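Local coordinates for protein probable fimbrial chaperone YadV (Escherichia coli K-12, PDB 5GHU) that probably acts as a periplasmic chaperone that helps fold pilin subunits for assembly into fimbriae, at residues V51-T56 with S86-N91; R117-Y122 with Y160-S165; K139-G144 with S150-N155; S165-L168 with K173-P176. One frame throughout, in Å; residues are numbered along the deposited sequence.

Contact 1 (V51-T56 with S86-N91); sequences VPFTAT and SVFWFN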
loop_
_atom_site.group_PDB
_atom_site.type_symbol
_atom_site.label_atom_id
_atom_site.label_comp_id
_atom_site.label_asym_id
_atom_site.label_seq_id
_atom_site.Cartn_x
_atom_site.Cartn_y
_atom_site.Cartn_z
ATOM N N VAL A 51 -12.824 -3.778 11.867
ATOM C CA VAL A 51 -11.687 -4.528 11.316
ATOM C C VAL A 51 -11.406 -5.754 12.160
ATOM O O VAL A 51 -11.295 -5.664 13.373
ATOM C CB VAL A 51 -10.404 -3.676 11.193
ATOM C CG1 VAL A 51 -10.657 -2.482 10.301
ATOM C CG2 VAL A 51 -9.908 -3.242 12.549
ATOM N N PRO A 52 -11.300 -6.922 11.510
ATOM C CA PRO A 52 -11.181 -8.173 12.264
ATOM C C PRO A 52 -9.727 -8.452 12.650
ATOM O O PRO A 52 -9.217 -9.524 12.374
ATOM C CB PRO A 52 -11.693 -9.233 11.278
ATOM C CG PRO A 52 -11.343 -8.648 9.879
ATOM C CD PRO A 52 -11.521 -7.134 10.062
ATOM N N PHE A 53 -9.064 -7.476 13.255
ATOM C CA PHE A 53 -7.679 -7.655 13.702
ATOM C C PHE A 53 -7.506 -7.046 15.093
ATOM O O PHE A 53 -8.245 -6.153 15.482
ATOM C CB PHE A 53 -6.688 -6.989 12.761
ATOM C CG PHE A 53 -6.634 -7.592 11.378
ATOM C CD1 PHE A 53 -7.501 -7.142 10.398
ATOM C CD2 PHE A 53 -5.728 -8.616 11.075
ATOM C CE1 PHE A 53 -7.480 -7.691 9.114
ATOM C CE2 PHE A 53 -5.692 -9.168 9.788
ATOM C CZ PHE A 53 -6.565 -8.687 8.813
ATOM N N THR A 54 -6.525 -7.530 15.832
ATOM C CA THR A 54 -6.030 -6.825 17.013
ATOM C C THR A 54 -4.546 -6.482 16.775
ATOM O O THR A 54 -3.882 -7.119 15.951
ATOM C CB THR A 54 -6.182 -7.657 18.290
ATOM O OG1 THR A 54 -5.521 -8.910 18.143
ATOM C CG2 THR A 54 -7.648 -7.923 18.588
ATOM N N ALA A 55 -4.067 -5.447 17.457
ATOM C CA ALA A 55 -2.651 -5.054 17.417
ATOM C C ALA A 55 -2.228 -4.904 18.845
ATOM O O ALA A 55 -2.801 -4.072 19.581
ATOM C CB ALA A 55 -2.471 -3.752 16.653
ATOM N N THR A 56 -1.256 -5.701 19.276
ATOM C CA THR A 56 -0.884 -5.652 20.675
ATOM C C THR A 56 0.631 -5.601 20.845
ATOM O O THR A 56 1.388 -6.248 20.146
ATOM C CB THR A 56 -1.464 -6.837 21.436
ATOM O OG1 THR A 56 -0.983 -8.040 20.848
ATOM C CG2 THR A 56 -2.986 -6.814 21.350
ATOM N N SER A 86 -7.409 -8.434 0.654
ATOM C CA SER A 86 -8.089 -7.282 1.304
ATOM C C SER A 86 -7.019 -6.370 1.863
ATOM O O SER A 86 -6.031 -6.832 2.385
ATOM C CB SER A 86 -8.999 -7.737 2.457
ATOM O OG SER A 86 -10.114 -8.431 1.970
ATOM N N VAL A 87 -7.214 -5.066 1.813
ATOM C CA VAL A 87 -6.210 -4.151 2.303
ATOM C C VAL A 87 -6.728 -3.383 3.527
ATOM O O VAL A 87 -7.927 -3.007 3.645
ATOM C CB VAL A 87 -5.747 -3.128 1.204
ATOM C CG1 VAL A 87 -6.882 -2.103 0.851
ATOM C CG2 VAL A 87 -4.454 -2.413 1.630
ATOM N N PHE A 88 -5.778 -3.178 4.444
ATOM C CA PHE A 88 -5.997 -2.408 5.676
ATOM C C PHE A 88 -4.844 -1.477 5.897
ATOM O O PHE A 88 -3.819 -1.542 5.193
ATOM C CB PHE A 88 -6.195 -3.353 6.889
ATOM C CG PHE A 88 -7.320 -4.292 6.684
ATOM C CD1 PHE A 88 -7.138 -5.495 6.010
ATOM C CD2 PHE A 88 -8.582 -3.962 7.122
ATOM C CE1 PHE A 88 -8.217 -6.321 5.785
ATOM C CE2 PHE A 88 -9.663 -4.815 6.873
ATOM C CZ PHE A 88 -9.434 -6.003 6.200
ATOM N N TRP A 89 -5.045 -0.568 6.850
ATOM C CA TRP A 89 -3.982 0.339 7.247
ATOM C C TRP A 89 -3.486 0.100 8.656
ATOM O O TRP A 89 -4.258 0.084 9.599
ATOM C CB TRP A 89 -4.476 1.778 7.102
ATOM C CG TRP A 89 -4.575 2.054 5.637
ATOM C CD1 TRP A 89 -5.620 1.743 4.800
ATOM C CD2 TRP A 89 -3.554 2.609 4.815
ATOM N NE1 TRP A 89 -5.314 2.100 3.518
ATOM C CE2 TRP A 89 -4.052 2.643 3.499
ATOM C CE3 TRP A 89 -2.272 3.084 5.060
ATOM C CZ2 TRP A 89 -3.316 3.162 2.449
ATOM C CZ3 TRP A 89 -1.551 3.596 4.023
ATOM C CH2 TRP A 89 -2.069 3.638 2.735
ATOM N N PHE A 90 -2.186 -0.115 8.756
ATOM C CA PHE A 90 -1.525 -0.197 10.059
ATOM C C PHE A 90 -1.049 1.194 10.465
ATOM O O PHE A 90 -0.228 1.792 9.769
ATOM C CB PHE A 90 -0.329 -1.181 9.996
ATOM C CG PHE A 90 0.432 -1.271 11.300
ATOM C CD1 PHE A 90 -0.205 -1.699 12.444
ATOM C CD2 PHE A 90 1.727 -0.802 11.405
ATOM C CE1 PHE A 90 0.434 -1.749 13.672
ATOM C CE2 PHE A 90 2.384 -0.848 12.620
ATOM C CZ PHE A 90 1.722 -1.305 13.770
ATOM N N ASN A 91 -1.576 1.686 11.589
ATOM C CA ASN A 91 -1.294 3.032 12.073
ATOM C C ASN A 91 -0.431 3.052 13.289
ATOM O O ASN A 91 -0.647 2.250 14.201
ATOM C CB ASN A 91 -2.593 3.749 12.473
ATOM C CG ASN A 91 -3.549 3.940 11.308
ATOM O OD1 ASN A 91 -3.655 5.030 10.787
ATOM N ND2 ASN A 91 -4.247 2.890 10.912
#
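Phe53 brings the edge of its ring over one face of Phe88, with CE1 of Phe53 3.7 Å from CE1 of Phe88. The pair is T-shaped: the planes stand at 64° and the ring centroids are 5.0 Å apart. The overlap lies off centre, with the Phe53 corner above the rim of the Phe88 ring. In both residues CG is turned anti to the carbonyl carbon (chi1 -65° for Phe53, -57° for Phe88), and this sends the two side chains into the space between their backbones, where they cross at about a right angle. Nearest alpha carbons, those of Val51 and Phe88, are still 8.3 Å apart, and no hydrogen bond crosses. This is packing inside the immunoglobulin-like beta sandwich of the PapD-type N-terminal domain, where strand 53-62 pairs its backbone with 67-74 and strand 86-95 pairs with 114-123. The lead-in to the first strand adds to the grip on Phe88. Val51 slides past the ring, its CG1 4.1 Å from Phe88 CD2, and Pro52 CD approaches Phe88 CE2 at 4.4 Å. Pro52 sits at the centre of an inverse gamma turn, closed by a weak hydrogen bond of 2.9 Å from Phe53 N to Val51 O, which bends the chain just ahead of the strand. Beyond the pair, Tyr12 meets Phe53 edge-to-face, Tyr74 also touches the Phe53 ring, and Leu80 packs on Phe88.

Contact 2 (R117-Y122 with Y160-S165); sequences RIKLFY and YVSFSS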
loop_
_atom_site.group_PDB
_atom_site.type_symbol
_atom_site.label_atom_id
_atom_site.label_comp_id
_atom_site.label_asym_id
_atom_site.label_seq_id
_atom_site.Cartn_x
_atom_site.Cartn_y
_atom_site.Cartn_z
ATOM N N ARG A 117 1.175 5.738 8.671
ATOM C CA ARG A 117 0.371 4.563 8.301
ATOM C C ARG A 117 1.097 3.816 7.194
ATOM O O ARG A 117 1.641 4.458 6.303
ATOM C CB ARG A 117 -1.016 4.947 7.765
ATOM C CG ARG A 117 -1.908 5.760 8.661
ATOM C CD ARG A 117 -3.245 6.017 7.971
ATOM N NE ARG A 117 -3.057 6.268 6.547
ATOM C CZ ARG A 117 -4.049 6.351 5.665
ATOM N NH1 ARG A 117 -5.305 6.198 6.065
ATOM N NH2 ARG A 117 -3.784 6.573 4.383
ATOM N N ILE A 118 1.047 2.480 7.210
ATOM C CA ILE A 118 1.474 1.649 6.070
ATOM C C ILE A 118 0.400 0.637 5.765
ATOM O O ILE A 118 -0.461 0.364 6.592
ATOM C CB ILE A 118 2.795 0.862 6.320
ATOM C CG1 ILE A 118 2.645 -0.131 7.472
ATOM C CG2 ILE A 118 3.967 1.807 6.522
ATOM C CD1 ILE A 118 3.909 -0.972 7.692
ATOM N N LYS A 119 0.403 0.113 4.546
ATOM C CA LYS A 119 -0.621 -0.862 4.140
ATOM C C LYS A 119 -0.346 -2.247 4.698
ATOM O O LYS A 119 0.811 -2.711 4.747
ATOM C CB LYS A 119 -0.669 -0.974 2.620
ATOM C CG LYS A 119 -1.157 0.321 1.966
ATOM C CD LYS A 119 -0.872 0.227 0.427
ATOM C CE LYS A 119 -1.045 1.551 -0.328
ATOM N NZ LYS A 119 -0.491 1.437 -1.732
ATOM N N LEU A 120 -1.437 -2.906 5.066
ATOM C CA LEU A 120 -1.393 -4.348 5.386
ATOM C C LEU A 120 -2.247 -5.064 4.343
ATOM O O LEU A 120 -3.404 -4.709 4.110
ATOM C CB LEU A 120 -1.923 -4.623 6.796
ATOM C CG LEU A 120 -1.958 -6.133 7.121
ATOM C CD1 LEU A 120 -1.655 -6.341 8.639
ATOM C CD2 LEU A 120 -3.310 -6.744 6.773
ATOM N N PHE A 121 -1.675 -6.052 3.663
ATOM C CA PHE A 121 -2.451 -6.814 2.689
ATOM C C PHE A 121 -2.756 -8.156 3.274
ATOM O O PHE A 121 -1.813 -8.940 3.557
ATOM C CB PHE A 121 -1.675 -6.989 1.355
ATOM C CG PHE A 121 -1.368 -5.681 0.672
ATOM C CD1 PHE A 121 -2.307 -5.095 -0.117
ATOM C CD2 PHE A 121 -0.130 -5.038 0.835
ATOM C CE1 PHE A 121 -2.040 -3.876 -0.782
ATOM C CE2 PHE A 121 0.121 -3.762 0.207
ATOM C CZ PHE A 121 -0.823 -3.209 -0.610
ATOM N N TYR A 122 -4.047 -8.422 3.457
ATOM C CA TYR A 122 -4.498 -9.745 3.899
ATOM C C TYR A 122 -4.624 -10.639 2.663
ATOM O O TYR A 122 -5.387 -10.321 1.729
ATOM C CB TYR A 122 -5.835 -9.618 4.649
ATOM C CG TYR A 122 -6.280 -10.968 5.169
ATOM C CD1 TYR A 122 -5.787 -11.459 6.363
ATOM C CD2 TYR A 122 -7.227 -11.706 4.471
ATOM C CE1 TYR A 122 -6.245 -12.691 6.861
ATOM C CE2 TYR A 122 -7.710 -12.910 4.975
ATOM C CZ TYR A 122 -7.195 -13.396 6.140
ATOM O OH TYR A 122 -7.676 -14.615 6.638
ATOM N N TYR A 160 -3.903 -6.783 -5.118
ATOM C CA TYR A 160 -3.668 -5.349 -5.314
ATOM C C TYR A 160 -2.416 -5.138 -6.135
ATOM O O TYR A 160 -1.414 -5.894 -6.019
ATOM C CB TYR A 160 -3.489 -4.599 -3.966
ATOM C CG TYR A 160 -4.755 -4.504 -3.193
ATOM C CD1 TYR A 160 -5.221 -5.559 -2.412
ATOM C CD2 TYR A 160 -5.540 -3.395 -3.324
ATOM C CE1 TYR A 160 -6.429 -5.463 -1.733
ATOM C CE2 TYR A 160 -6.793 -3.304 -2.624
ATOM C CZ TYR A 160 -7.183 -4.357 -1.838
ATOM O OH TYR A 160 -8.410 -4.266 -1.194
ATOM N N VAL A 161 -2.444 -4.041 -6.905
ATOM C CA VAL A 161 -1.196 -3.492 -7.466
ATOM C C VAL A 161 -1.009 -2.079 -6.960
ATOM O O VAL A 161 -1.927 -1.251 -7.004
ATOM C CB VAL A 161 -1.167 -3.496 -9.012
ATOM C CG1 VAL A 161 0.133 -2.807 -9.533
ATOM C CG2 VAL A 161 -1.210 -4.949 -9.547
ATOM N N SER A 162 0.214 -1.817 -6.441
ATOM C CA SER A 162 0.581 -0.505 -5.866
ATOM C C SER A 162 1.756 0.033 -6.670
ATOM O O SER A 162 2.584 -0.759 -7.124
ATOM C CB SER A 162 1.043 -0.664 -4.412
ATOM O OG SER A 162 -0.028 -1.164 -3.566
ATOM N N PHE A 163 1.835 1.353 -6.807
ATOM C CA PHE A 163 2.930 1.940 -7.609
ATOM C C PHE A 163 3.734 2.971 -6.843
ATOM O O PHE A 163 3.194 3.729 -6.014
ATOM C CB PHE A 163 2.360 2.688 -8.843
ATOM C CG PHE A 163 1.474 1.841 -9.743
ATOM C CD1 PHE A 163 0.117 1.767 -9.499
ATOM C CD2 PHE A 163 2.016 1.116 -10.779
ATOM C CE1 PHE A 163 -0.731 0.966 -10.329
ATOM C CE2 PHE A 163 1.214 0.365 -11.662
ATOM C CZ PHE A 163 -0.187 0.297 -11.433
ATOM N N SER A 164 5.008 3.089 -7.207
ATOM C CA SER A 164 5.765 4.238 -6.704
ATOM C C SER A 164 5.719 5.373 -7.713
ATOM O O SER A 164 5.716 6.525 -7.310
ATOM C CB SER A 164 7.190 3.809 -6.399
ATOM O OG SER A 164 7.836 3.311 -7.571
ATOM N N SER A 165 5.656 5.067 -9.010
ATOM C CA SER A 165 5.608 6.129 -10.051
ATOM C C SER A 165 5.270 5.507 -11.396
ATOM O O SER A 165 5.334 4.265 -11.550
ATOM C CB SER A 165 6.949 6.870 -10.193
ATOM O OG SER A 165 7.973 6.013 -10.671
#
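The backbones of segment 117-122, on strand 114-123, and segment 160-165 run well apart, with CA of Phe121 8.2 Å from CA of Tyr160 and CA of Lys119 10.1 Å from CA of Ser162, so side chains alone span the gap. Phe121 and Tyr160 carry the apolar half. Phe121 CE1 comes within 3.6 Å of Tyr160 CB, and Phe121 CD1 lies 3.7 Å from Tyr160 CD1. The rings are tilted by 50° and meet obliquely. At the far corner of the phenyl ring, Phe121 CZ rests 3.7 Å from Ser162 OG. That hydroxyl also accepts a weak hydrogen bond of 3.2 Å from Lys119 NZ, which the extended lysine chain delivers from the strand. Tyr160 is tied back to the N-terminal domain by Glu85, bonded to its N, and weakly by Val87 N, at its OH. This is the junction between the two immunoglobulin-like domains of a PapD-type chaperone. In relatives, an arginine and a lysine in the cleft between the domains hold the C-terminal carboxylate of a pilin subunit; Lys119 is probably that lysine, and Arg9, which also touches Ser162, probably the arginine.

Contact 3 (K139-G144 with S150-N155); sequences KWFWSG and SLRVTN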
loop_
_atom_site.group_PDB
_atom_site.type_symbol
_atom_site.label_atom_id
_atom_site.label_comp_id
_atom_site.label_asym_id
_atom_site.label_seq_id
_atom_site.Cartn_x
_atom_site.Cartn_y
_atom_site.Cartn_z
ATOM N N LYS A 139 -4.272 -4.201 -17.616
ATOM C CA LYS A 139 -4.528 -3.701 -18.968
ATOM C C LYS A 139 -4.775 -2.208 -18.922
ATOM O O LYS A 139 -5.535 -1.704 -18.089
ATOM C CB LYS A 139 -5.748 -4.411 -19.585
ATOM C CG LYS A 139 -5.587 -5.932 -19.592
ATOM C CD LYS A 139 -4.373 -6.268 -20.409
ATOM C CE LYS A 139 -4.244 -7.761 -20.661
ATOM N NZ LYS A 139 -2.820 -8.140 -20.981
ATOM N N TRP A 140 -4.150 -1.512 -19.860
ATOM C CA TRP A 140 -4.216 -0.058 -19.899
ATOM C C TRP A 140 -4.906 0.470 -21.127
ATOM O O TRP A 140 -4.716 -0.032 -22.244
ATOM C CB TRP A 140 -2.772 0.504 -19.910
ATOM C CG TRP A 140 -1.935 0.078 -18.725
ATOM C CD1 TRP A 140 -1.335 -1.170 -18.511
ATOM C CD2 TRP A 140 -1.598 0.877 -17.585
ATOM N NE1 TRP A 140 -0.670 -1.145 -17.321
ATOM C CE2 TRP A 140 -0.796 0.078 -16.731
ATOM C CE3 TRP A 140 -1.865 2.229 -17.230
ATOM C CZ2 TRP A 140 -0.326 0.531 -15.521
ATOM C CZ3 TRP A 140 -1.367 2.701 -16.003
ATOM C CH2 TRP A 140 -0.587 1.868 -15.174
ATOM N N PHE A 141 -5.739 1.496 -20.928
ATOM C CA PHE A 141 -6.537 2.122 -21.996
ATOM C C PHE A 141 -6.593 3.617 -21.860
ATOM O O PHE A 141 -6.588 4.142 -20.736
ATOM C CB PHE A 141 -8.015 1.620 -21.927
ATOM C CG PHE A 141 -8.124 0.135 -21.960
ATOM C CD1 PHE A 141 -7.998 -0.617 -20.791
ATOM C CD2 PHE A 141 -8.270 -0.508 -23.168
ATOM C CE1 PHE A 141 -8.077 -1.967 -20.832
ATOM C CE2 PHE A 141 -8.414 -1.871 -23.208
ATOM C CZ PHE A 141 -8.294 -2.601 -22.042
ATOM N N TRP A 142 -6.674 4.316 -23.008
ATOM C CA TRP A 142 -6.953 5.724 -22.961
ATOM C C TRP A 142 -8.343 5.863 -22.416
ATOM O O TRP A 142 -9.238 5.072 -22.769
ATOM C CB TRP A 142 -6.915 6.382 -24.346
ATOM C CG TRP A 142 -5.564 6.648 -24.860
ATOM C CD1 TRP A 142 -4.930 6.020 -25.902
ATOM C CD2 TRP A 142 -4.657 7.642 -24.374
ATOM N NE1 TRP A 142 -3.679 6.561 -26.085
ATOM C CE2 TRP A 142 -3.482 7.555 -25.160
ATOM C CE3 TRP A 142 -4.716 8.571 -23.331
ATOM C CZ2 TRP A 142 -2.384 8.406 -24.971
ATOM C CZ3 TRP A 142 -3.613 9.415 -23.134
ATOM C CH2 TRP A 142 -2.464 9.312 -23.942
ATOM N N SER A 143 -8.526 6.888 -21.598
ATOM C CA SER A 143 -9.803 7.226 -21.010
ATOM C C SER A 143 -10.062 8.658 -21.482
ATOM O O SER A 143 -9.191 9.522 -21.334
ATOM C CB SER A 143 -9.745 7.156 -19.505
ATOM O OG SER A 143 -10.964 7.453 -18.888
ATOM N N GLY A 144 -11.210 8.891 -22.098
ATOM C CA GLY A 144 -11.438 10.128 -22.840
ATOM C C GLY A 144 -12.161 11.200 -22.059
ATOM O O GLY A 144 -12.802 10.902 -21.054
ATOM N N SER A 150 -6.480 10.905 -19.382
ATOM C CA SER A 150 -6.361 9.932 -18.303
ATOM C C SER A 150 -6.367 8.542 -18.875
ATOM O O SER A 150 -6.696 8.368 -20.033
ATOM C CB SER A 150 -7.506 10.088 -17.303
ATOM O OG SER A 150 -8.698 10.067 -18.022
ATOM N N LEU A 151 -5.999 7.572 -18.032
ATOM C CA LEU A 151 -5.920 6.180 -18.424
ATOM C C LEU A 151 -6.912 5.414 -17.595
ATOM O O LEU A 151 -7.044 5.667 -16.400
ATOM C CB LEU A 151 -4.554 5.601 -18.176
ATOM C CG LEU A 151 -3.508 6.396 -18.945
ATOM C CD1 LEU A 151 -2.140 5.992 -18.469
ATOM C CD2 LEU A 151 -3.650 6.018 -20.387
ATOM N N ARG A 152 -7.572 4.462 -18.235
ATOM C CA ARG A 152 -8.360 3.485 -17.472
ATOM C C ARG A 152 -7.543 2.201 -17.373
ATOM O O ARG A 152 -6.993 1.714 -18.380
ATOM C CB ARG A 152 -9.699 3.236 -18.142
ATOM C CG ARG A 152 -10.593 2.189 -17.422
ATOM C CD ARG A 152 -10.456 0.761 -17.962
ATOM N NE ARG A 152 -11.007 0.665 -19.320
ATOM C CZ ARG A 152 -11.252 -0.501 -19.944
ATOM N NH1 ARG A 152 -11.021 -1.673 -19.328
ATOM N NH2 ARG A 152 -11.773 -0.488 -21.183
ATOM N N VAL A 153 -7.432 1.683 -16.171
ATOM C CA VAL A 153 -6.553 0.556 -15.901
ATOM C C VAL A 153 -7.424 -0.557 -15.304
ATOM O O VAL A 153 -8.260 -0.284 -14.439
ATOM C CB VAL A 153 -5.445 0.927 -14.916
ATOM C CG1 VAL A 153 -4.351 -0.201 -14.836
ATOM C CG2 VAL A 153 -4.764 2.243 -15.361
ATOM N N THR A 154 -7.244 -1.775 -15.809
ATOM C CA THR A 154 -8.077 -2.917 -15.367
ATOM C C THR A 154 -7.167 -3.964 -14.771
ATOM O O THR A 154 -6.198 -4.362 -15.412
ATOM C CB THR A 154 -8.823 -3.476 -16.543
ATOM O OG1 THR A 154 -9.818 -2.518 -16.953
ATOM C CG2 THR A 154 -9.573 -4.757 -16.187
ATOM N N ASN A 155 -7.518 -4.413 -13.569
ATOM C CA ASN A 155 -6.756 -5.459 -12.846
ATOM C C ASN A 155 -7.546 -6.749 -12.851
ATOM O O ASN A 155 -8.552 -6.820 -12.149
ATOM C CB ASN A 155 -6.542 -4.983 -11.422
ATOM C CG ASN A 155 -5.727 -5.980 -10.582
ATOM O OD1 ASN A 155 -5.343 -7.040 -11.029
ATOM N ND2 ASN A 155 -5.434 -5.549 -9.367
#
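Lys139 opens an antiparallel beta hairpin of the C-terminal immunoglobulin-like domain, exchanging two backbone hydrogen bonds with Thr154: Lys139 N to Thr154 O and Thr154 N to Lys139 O. Trp140 follows in a non-hydrogen-bonded pair with Val153, on the face turned to Phe163 and Val204. Val153 CG1 stands over the centre of the six-membered ring, 3.9 Å from its centroid and only 7° off the normal, a CH-pi contact. The other methyl, Val153 CG2, presses on Trp140 CE3 at 3.4 Å. Phe141 goes to the other face and carries a cation-pi stack. The Arg152 guanidinium lies flat over its ring, planes 15° apart, with CZ of Arg152 3.8 Å from the Phe141 centroid. Arg152 folds at chi2 (-94°) and chi3 to get there. Thr154 helps fix its rotation: Arg152 NH1 donates to Thr154 OG1 at 2.8 Å, nearly in the guanidinium plane, and that hydroxyl is also bonded to Asp187. Trp142 swings outward, yet its CE3 comes within 4.0 Å of Leu151 CD2, the methyl lying over the rim of the indole, while Leu195 and Ala202 touch it from elsewhere. Ser143 N then bonds Ser150 O at 2.8 Å, with the donor tilted out of the carbonyl plane. Ser150 OG leans back to Ser143 O, a weak hydrogen bond of 3.4 Å.

Contact 4 (S165-L168 with K173-P176); sequences SGDL and KRYP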
loop_
_atom_site.group_PDB
_atom_site.type_symbol
_atom_site.label_atom_id
_atom_site.label_comp_id
_atom_site.label_asym_id
_atom_site.label_seq_id
_atom_site.Cartn_x
_atom_site.Cartn_y
_atom_site.Cartn_z
ATOM N N SER A 165 5.656 5.067 -9.010
ATOM C CA SER A 165 5.608 6.129 -10.051
ATOM C C SER A 165 5.270 5.507 -11.396
ATOM O O SER A 165 5.334 4.265 -11.550
ATOM C CB SER A 165 6.949 6.870 -10.193
ATOM O OG SER A 165 7.973 6.013 -10.671
ATOM N N GLY A 166 4.904 6.357 -12.358
ATOM C CA GLY A 166 4.631 5.871 -13.687
ATOM C C GLY A 166 4.502 7.070 -14.586
ATOM O O GLY A 166 4.327 8.200 -14.125
ATOM N N ASP A 167 4.613 6.838 -15.881
ATOM C CA ASP A 167 4.441 7.934 -16.841
ATOM C C ASP A 167 3.969 7.394 -18.185
ATOM O O ASP A 167 4.059 6.181 -18.501
ATOM C CB ASP A 167 5.788 8.698 -17.004
ATOM C CG ASP A 167 6.981 7.755 -17.314
ATOM O OD1 ASP A 167 7.119 7.375 -18.480
ATOM O OD2 ASP A 167 7.736 7.474 -16.394
ATOM N N LEU A 168 3.475 8.308 -18.992
ATOM C CA LEU A 168 3.094 8.041 -20.362
ATOM C C LEU A 168 4.071 8.774 -21.267
ATOM O O LEU A 168 4.421 9.897 -20.965
ATOM C CB LEU A 168 1.673 8.553 -20.575
ATOM C CG LEU A 168 1.157 8.214 -21.961
ATOM C CD1 LEU A 168 -0.328 7.907 -21.815
ATOM C CD2 LEU A 168 1.391 9.443 -22.836
ATOM N N LYS A 173 8.098 12.876 -25.468
ATOM C CA LYS A 173 7.686 13.690 -24.353
ATOM C C LYS A 173 7.144 12.750 -23.302
ATOM O O LYS A 173 6.478 11.749 -23.624
ATOM C CB LYS A 173 6.622 14.714 -24.761
ATOM C CG LYS A 173 7.229 15.856 -25.618
ATOM C CD LYS A 173 6.142 16.809 -26.082
ATOM C CE LYS A 173 6.046 18.054 -25.197
ATOM N NZ LYS A 173 5.500 17.767 -23.831
ATOM N N ARG A 174 7.445 13.039 -22.049
ATOM C CA ARG A 174 7.002 12.175 -20.951
ATOM C C ARG A 174 6.044 12.917 -20.032
ATOM O O ARG A 174 6.268 14.113 -19.732
ATOM C CB ARG A 174 8.249 11.701 -20.172
ATOM C CG ARG A 174 7.973 10.837 -19.006
ATOM C CD ARG A 174 9.337 10.311 -18.458
ATOM N NE ARG A 174 10.092 9.524 -19.427
ATOM C CZ ARG A 174 11.343 9.058 -19.193
ATOM N NH1 ARG A 174 11.957 9.295 -18.056
ATOM N NH2 ARG A 174 11.991 8.363 -20.106
ATOM N N TYR A 175 4.952 12.231 -19.637
ATOM C CA TYR A 175 3.909 12.828 -18.835
ATOM C C TYR A 175 3.669 11.947 -17.632
ATOM O O TYR A 175 3.216 10.829 -17.762
ATOM C CB TYR A 175 2.618 12.952 -19.644
ATOM C CG TYR A 175 2.787 13.678 -20.973
ATOM C CD1 TYR A 175 3.157 12.975 -22.121
ATOM C CD2 TYR A 175 2.590 15.038 -21.071
ATOM C CE1 TYR A 175 3.317 13.624 -23.337
ATOM C CE2 TYR A 175 2.743 15.691 -22.274
ATOM C CZ TYR A 175 3.085 14.964 -23.420
ATOM O OH TYR A 175 3.234 15.600 -24.654
ATOM N N PRO A 176 3.970 12.452 -16.454
ATOM C CA PRO A 176 3.773 11.641 -15.256
ATOM C C PRO A 176 2.326 11.246 -15.101
ATOM O O PRO A 176 1.450 12.068 -15.365
ATOM C CB PRO A 176 4.162 12.550 -14.124
ATOM C CG PRO A 176 5.164 13.501 -14.759
ATOM C CD PRO A 176 4.678 13.710 -16.164
#
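Leu168 and Tyr175 grip each other through two backbone hydrogen bonds: Leu168 N to Tyr175 O at 2.8 Å, nearly straight at 172°, and Tyr175 N to Leu168 O at 2.7 Å. They form the antiparallel hydrogen-bonded pair of a hairpin between strands 163-170 and 173-176 in the C-terminal immunoglobulin-like domain. Their side chains share a face of the sheet, and Leu168 CD2 touches Tyr175 CD1 at 4.0 Å. The carbonyl O of Leu168 also lies at the edge of the tyrosine ring. One step back, Asp167 comes close to the other backbone, its CA 3.3 Å from Tyr175 O. Its CG sits between the backbone N and the carbonyl carbon (chi1 51°), which lays the carboxylate across the Arg174 chain. There OD1 of Asp167 rests 3.6 Å from CG of Arg174 and 3.8 Å from NE of Arg174. The second approach is a long, purely electrostatic salt bridge, since the oxygen stands off the guanidinium plane where no N-H is aimed. Further out, Lys173 curls round so that its NZ donates to Tyr175 OH at 3.2 Å. Val192 and Leu195 pack on Tyr175, Ala202 and Leu222 on Leu168, and the Asp167 backbone is bonded to His205 on the neighbouring strand 203-209. Arg174 NE has its stronger partner in Glu169 OE2. Directional bonding thus comes from the backbone, whereas Asp167 probably adds a diffuse electrostatic attraction to a guanidinium that Glu169 probably helps to orient.

Contact 1 and one side of contact 2 lie in the sheet of the N-terminal domain, where strands 86-95 and 114-123 are neighbours, and both work through side chains without backbone pairing. Contact 1 is the more buried, purely apolar and aromatic; contact 2, near the middle of the molecule, spans the two domains and adds a weak polar link. Contacts 3 and 4 are hairpins of the C-terminal domain, built on backbone hydrogen bonds, with charged groups toward the surface: a stacked guanidinium in contact 3, a loose carboxylate pairing in contact 4. Their inner faces meet where Trp142 and Leu151 pack on Leu168. Strand 163-170 connects contacts 2 and 4, which share Ser165.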